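Local coordinates for protein STE5 (Saccharomyces cerevisiae, PDB 3FZE), which serves as a scaffold in yeast pheromone signalling, its minimal scaffold domain co-catalysing phosphorylation of the MAP kinase Fus3 by Ste7, at residues Q55-G69 and S89-Y103. Sequence-based numbering, arbitrary orientation. Where two conformers were deposited one is given.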
# COMPACT_ATOMS: atom_id res chain seq x y z
N GLN A 55 9.08 3.53 0.70
CA GLN A 55 8.49 3.68 2.03
C GLN A 55 7.24 2.82 2.14
O GLN A 55 6.57 2.55 1.14
CB GLN A 55 8.09 5.14 2.28
CG GLN A 55 9.25 6.11 2.12
CD GLN A 55 10.24 5.96 3.25
OE1 GLN A 55 9.89 6.14 4.42
NE2 GLN A 55 11.47 5.61 2.92
N PHE A 56 6.92 2.41 3.36
CA PHE A 56 5.73 1.60 3.59
C PHE A 56 5.10 1.98 4.91
O PHE A 56 5.72 2.62 5.77
CB PHE A 56 6.08 0.11 3.64
CG PHE A 56 6.74 -0.31 4.93
CD1 PHE A 56 5.99 -0.88 5.95
CD2 PHE A 56 8.09 -0.10 5.13
CE1 PHE A 56 6.59 -1.25 7.15
CE2 PHE A 56 8.71 -0.46 6.32
CZ PHE A 56 7.95 -1.04 7.33
N CYS A 57 3.85 1.58 5.06
CA CYS A 57 3.16 1.66 6.34
C CYS A 57 2.14 0.53 6.38
O CYS A 57 1.37 0.37 5.45
CB CYS A 57 2.47 3.01 6.48
SG CYS A 57 1.67 3.24 8.08
N PHE A 58 2.18 -0.26 7.45
CA PHE A 58 1.19 -1.30 7.69
C PHE A 58 0.19 -0.83 8.74
O PHE A 58 0.59 -0.28 9.77
CB PHE A 58 1.87 -2.58 8.20
CG PHE A 58 2.53 -3.38 7.12
CD1 PHE A 58 1.78 -4.13 6.23
CD2 PHE A 58 3.91 -3.42 7.02
CE1 PHE A 58 2.39 -4.89 5.24
CE2 PHE A 58 4.54 -4.17 6.04
CZ PHE A 58 3.77 -4.90 5.14
N VAL A 59 -1.09 -1.05 8.47
CA VAL A 59 -2.18 -0.61 9.35
C VAL A 59 -3.11 -1.77 9.61
O VAL A 59 -3.43 -2.53 8.70
CB VAL A 59 -2.96 0.54 8.71
CG1 VAL A 59 -4.09 1.04 9.63
CG2 VAL A 59 -2.02 1.68 8.34
N ASP A 60 -3.55 -1.94 10.86
CA ASP A 60 -4.49 -3.02 11.16
C ASP A 60 -5.94 -2.65 10.83
O ASP A 60 -6.23 -1.53 10.40
CB ASP A 60 -4.31 -3.59 12.59
CG ASP A 60 -4.87 -2.70 13.70
OD1 ASP A 60 -5.66 -1.77 13.43
OD2 ASP A 60 -4.53 -2.97 14.87
N ARG A 61 -6.85 -3.60 11.01
CA ARG A 61 -8.23 -3.40 10.59
C ARG A 61 -8.97 -2.34 11.40
O ARG A 61 -10.02 -1.87 10.98
CB ARG A 61 -9.00 -4.72 10.60
CG ARG A 61 -9.17 -5.35 11.96
CD ARG A 61 -9.82 -6.71 11.80
NE ARG A 61 -10.12 -7.33 13.08
CZ ARG A 61 -10.74 -8.50 13.22
NH1 ARG A 61 -11.14 -9.18 12.15
NH2 ARG A 61 -10.97 -8.99 14.43
N ASN A 62 -8.40 -1.96 12.55
CA ASN A 62 -8.96 -0.89 13.37
C ASN A 62 -8.20 0.43 13.26
O ASN A 62 -8.35 1.32 14.10
CB ASN A 62 -9.04 -1.34 14.82
CG ASN A 62 -10.00 -2.48 14.99
OD1 ASN A 62 -11.16 -2.37 14.59
ND2 ASN A 62 -9.53 -3.58 15.55
N ASN A 63 -7.39 0.54 12.20
CA ASN A 63 -6.68 1.77 11.85
C ASN A 63 -5.49 2.12 12.74
O ASN A 63 -5.05 3.27 12.80
CB ASN A 63 -7.64 2.96 11.75
CG ASN A 63 -7.03 4.12 10.99
OD1 ASN A 63 -6.45 3.92 9.92
ND2 ASN A 63 -7.14 5.33 11.54
N TYR A 64 -4.94 1.11 13.41
CA TYR A 64 -3.70 1.28 14.17
C TYR A 64 -2.46 0.99 13.34
O TYR A 64 -2.38 -0.01 12.62
CB TYR A 64 -3.69 0.39 15.41
CG TYR A 64 -4.71 0.81 16.42
CD1 TYR A 64 -4.46 1.87 17.28
CD2 TYR A 64 -5.94 0.18 16.48
CE1 TYR A 64 -5.40 2.29 18.20
CE2 TYR A 64 -6.90 0.59 17.40
CZ TYR A 64 -6.62 1.64 18.26
OH TYR A 64 -7.57 2.04 19.18
N VAL A 65 -1.48 1.88 13.46
CA VAL A 65 -0.22 1.74 12.74
C VAL A 65 0.61 0.64 13.37
O VAL A 65 0.87 0.67 14.57
CB VAL A 65 0.60 3.04 12.78
CG1 VAL A 65 1.98 2.84 12.12
CG2 VAL A 65 -0.15 4.19 12.12
N LEU A 66 1.02 -0.33 12.55
CA LEU A 66 1.78 -1.47 13.03
C LEU A 66 3.28 -1.30 12.82
O LEU A 66 4.08 -1.67 13.68
CB LEU A 66 1.30 -2.76 12.36
CG LEU A 66 -0.20 -3.06 12.52
CD1 LEU A 66 -0.55 -4.38 11.86
CD2 LEU A 66 -0.59 -3.09 14.00
N ASP A 67 3.66 -0.74 11.68
CA ASP A 67 5.05 -0.45 11.43
C ASP A 67 5.09 0.41 10.18
O ASP A 67 4.09 0.53 9.47
CB ASP A 67 5.86 -1.73 11.22
CG ASP A 67 7.35 -1.50 11.37
OD1 ASP A 67 7.74 -0.45 11.92
OD2 ASP A 67 8.12 -2.38 10.91
N TYR A 68 6.23 1.04 9.94
CA TYR A 68 6.33 2.00 8.85
C TYR A 68 7.79 2.36 8.65
O TYR A 68 8.63 2.08 9.50
CB TYR A 68 5.57 3.28 9.18
CG TYR A 68 6.11 3.97 10.40
CD1 TYR A 68 7.19 4.83 10.30
CD2 TYR A 68 5.57 3.72 11.65
CE1 TYR A 68 7.71 5.45 11.42
CE2 TYR A 68 6.07 4.32 12.77
CZ TYR A 68 7.14 5.19 12.65
OH TYR A 68 7.64 5.79 13.79
N GLY A 69 8.08 3.00 7.53
CA GLY A 69 9.41 3.51 7.29
C GLY A 69 9.97 3.01 5.97
O GLY A 69 9.23 2.84 5.00
N SER A 89 -0.35 -1.64 19.22
CA SER A 89 -0.16 -0.25 18.83
C SER A 89 -1.31 0.61 19.33
O SER A 89 -2.47 0.20 19.27
CB SER A 89 -0.11 -0.13 17.31
OG SER A 89 -0.23 1.24 16.92
N SER A 90 -0.98 1.81 19.80
CA SER A 90 -1.99 2.77 20.20
C SER A 90 -2.05 3.98 19.26
O SER A 90 -2.77 4.94 19.53
CB SER A 90 -1.73 3.23 21.63
OG SER A 90 -0.50 3.94 21.71
N THR A 91 -1.29 3.92 18.16
CA THR A 91 -1.20 5.03 17.22
C THR A 91 -2.18 4.87 16.06
O THR A 91 -2.03 3.96 15.25
CB THR A 91 0.22 5.16 16.63
OG1 THR A 91 1.18 5.26 17.68
CG2 THR A 91 0.31 6.39 15.73
N GLN A 92 -3.16 5.76 15.99
CA GLN A 92 -4.10 5.77 14.86
C GLN A 92 -3.46 6.32 13.60
O GLN A 92 -2.73 7.31 13.63
CB GLN A 92 -5.35 6.59 15.20
CG GLN A 92 -6.35 5.84 16.07
CD GLN A 92 -7.17 4.82 15.30
OE1 GLN A 92 -8.00 5.17 14.45
NE2 GLN A 92 -6.96 3.54 15.61
N PHE A 93 -3.72 5.66 12.47
CA PHE A 93 -3.20 6.12 11.19
C PHE A 93 -3.99 7.28 10.58
O PHE A 93 -5.22 7.32 10.64
CB PHE A 93 -3.16 4.97 10.19
CG PHE A 93 -2.78 5.41 8.81
CD1 PHE A 93 -1.44 5.52 8.47
CD2 PHE A 93 -3.75 5.75 7.89
CE1 PHE A 93 -1.08 5.95 7.20
CE2 PHE A 93 -3.39 6.18 6.61
CZ PHE A 93 -2.05 6.28 6.28
N SER A 94 -3.27 8.20 9.95
CA SER A 94 -3.88 9.18 9.05
C SER A 94 -2.82 9.56 8.04
O SER A 94 -1.62 9.41 8.30
CB SER A 94 -4.35 10.43 9.80
OG SER A 94 -3.26 11.16 10.34
N PRO A 95 -3.25 10.04 6.86
CA PRO A 95 -2.25 10.47 5.88
C PRO A 95 -1.35 11.58 6.43
O PRO A 95 -0.13 11.52 6.23
CB PRO A 95 -3.10 10.97 4.71
CG PRO A 95 -4.34 10.13 4.80
CD PRO A 95 -4.60 9.97 6.28
N ILE A 96 -1.92 12.58 7.10
CA ILE A 96 -1.10 13.64 7.67
C ILE A 96 -0.12 13.11 8.71
O ILE A 96 1.03 13.53 8.76
CB ILE A 96 -1.93 14.81 8.26
CG1 ILE A 96 -1.00 15.94 8.69
CG2 ILE A 96 -2.76 14.35 9.44
CD1 ILE A 96 -0.07 16.41 7.60
N TRP A 97 -0.57 12.17 9.55
CA TRP A 97 0.35 11.54 10.49
C TRP A 97 1.52 10.93 9.72
O TRP A 97 2.68 11.10 10.10
CB TRP A 97 -0.33 10.46 11.34
CG TRP A 97 0.67 9.72 12.16
CD1 TRP A 97 1.15 10.06 13.39
CD2 TRP A 97 1.38 8.52 11.78
NE1 TRP A 97 2.09 9.15 13.81
CE2 TRP A 97 2.25 8.20 12.84
CE3 TRP A 97 1.35 7.70 10.65
CZ2 TRP A 97 3.09 7.08 12.80
CZ3 TRP A 97 2.19 6.59 10.61
CH2 TRP A 97 3.05 6.30 11.68
N LEU A 98 1.20 10.20 8.66
CA LEU A 98 2.24 9.54 7.87
C LEU A 98 3.20 10.56 7.23
O LEU A 98 4.41 10.37 7.28
CB LEU A 98 1.62 8.63 6.80
CG LEU A 98 2.61 7.75 6.03
CD1 LEU A 98 3.26 6.69 6.94
CD2 LEU A 98 1.91 7.09 4.83
N LYS A 99 2.66 11.62 6.65
CA LYS A 99 3.52 12.63 6.04
C LYS A 99 4.44 13.27 7.07
O LYS A 99 5.64 13.42 6.84
CB LYS A 99 2.70 13.70 5.31
CG LYS A 99 3.54 14.80 4.66
CD LYS A 99 3.71 16.01 5.57
CE LYS A 99 4.57 17.08 4.92
NZ LYS A 99 4.34 18.43 5.52
N ASN A 100 3.88 13.64 8.22
CA ASN A 100 4.68 14.24 9.29
C ASN A 100 5.77 13.30 9.83
O ASN A 100 6.86 13.75 10.20
CB ASN A 100 3.78 14.72 10.43
CG ASN A 100 3.01 15.99 10.07
OD1 ASN A 100 3.45 16.76 9.22
ND2 ASN A 100 1.87 16.20 10.72
N THR A 101 5.47 12.01 9.83
CA THR A 101 6.39 11.01 10.33
C THR A 101 7.47 10.67 9.30
O THR A 101 8.65 10.65 9.64
CB THR A 101 5.66 9.72 10.75
OG1 THR A 101 4.73 10.01 11.79
CG2 THR A 101 6.66 8.69 11.24
N LEU A 102 7.07 10.42 8.06
CA LEU A 102 8.02 10.08 7.00
C LEU A 102 8.77 11.30 6.47
O LEU A 102 9.93 11.19 6.06
CB LEU A 102 7.33 9.38 5.82
CG LEU A 102 6.63 8.04 6.05
CD1 LEU A 102 6.04 7.51 4.76
CD2 LEU A 102 7.57 7.02 6.66
N TYR A 103 8.10 12.44 6.47
CA TYR A 103 8.65 13.67 5.87
C TYR A 103 8.51 14.91 6.76
O TYR A 103 7.82 15.87 6.41
CB TYR A 103 8.03 13.93 4.49
CG TYR A 103 8.20 12.75 3.56
CD1 TYR A 103 9.40 12.55 2.88
CD2 TYR A 103 7.18 11.83 3.38
CE1 TYR A 103 9.57 11.47 2.04
CE2 TYR A 103 7.35 10.74 2.53
CZ TYR A 103 8.54 10.56 1.87
OH TYR A 103 8.71 9.48 1.02
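Asn63 ND2 is held by two acceptors of residues 89-103. It gives one hydrogen bond to Phe93 O at 2.9 Å, in the carbonyl plane and on a lone pair. The other goes to Gln92 OE1 at 3.0 Å and meets that oxygen from above its carbonyl plane. With CG anti to the backbone N (chi1 -162°), the Asn63 amide reaches across to these carbonyls. Its OD1 accepts a hydrogen bond from Gln130 NE2, which helps fix the amide's rotation. With an alanine in place of Asn63, Phe93 O and Gln92 OE1 would probably lose this donor and the Gln92 amide turn more easily. The Gln92 chain bends back at chi2 (-77°). This lays NE2 over the centre of the Tyr64 ring, with the amide plane steep to the ring, while NE2 donates almost straight to Asn62 O at 3.0 Å.

The backbones join on both sides of the Tyr64–Gln92 bridge. Phe93 N donates to Asn63 O, and Val65 N to Thr91 O, both at 2.8 Å. Ser89 OG donates to Val65 O at 2.7 Å and accepts from Thr91 N in an ST turn.

Apolar side chains continue the contact toward helix 95-102. Val65 CG2 lies over one face of the Trp97 indole, a CH-pi contact. The indole turns its edge to the face of Tyr68, a T-shaped pair with planes at 89°. Cys57 SG approaches the Phe93 ring obliquely, 3.9 Å from CD1. Val59 CG2 also meets this ring, and Leu98 CD1 packs on Cys57 CB. Farther along, Leu102 CD2 lies against Gln55 OE1 and Gly69 CA; the Gln55 amide nitrogen bonds to Arg53 O.

Helix 95-102 and its lead-in thus cover one face of a beta hairpin at the sheet edge, as in the alpha/beta/alpha layering of a vWA-like fold.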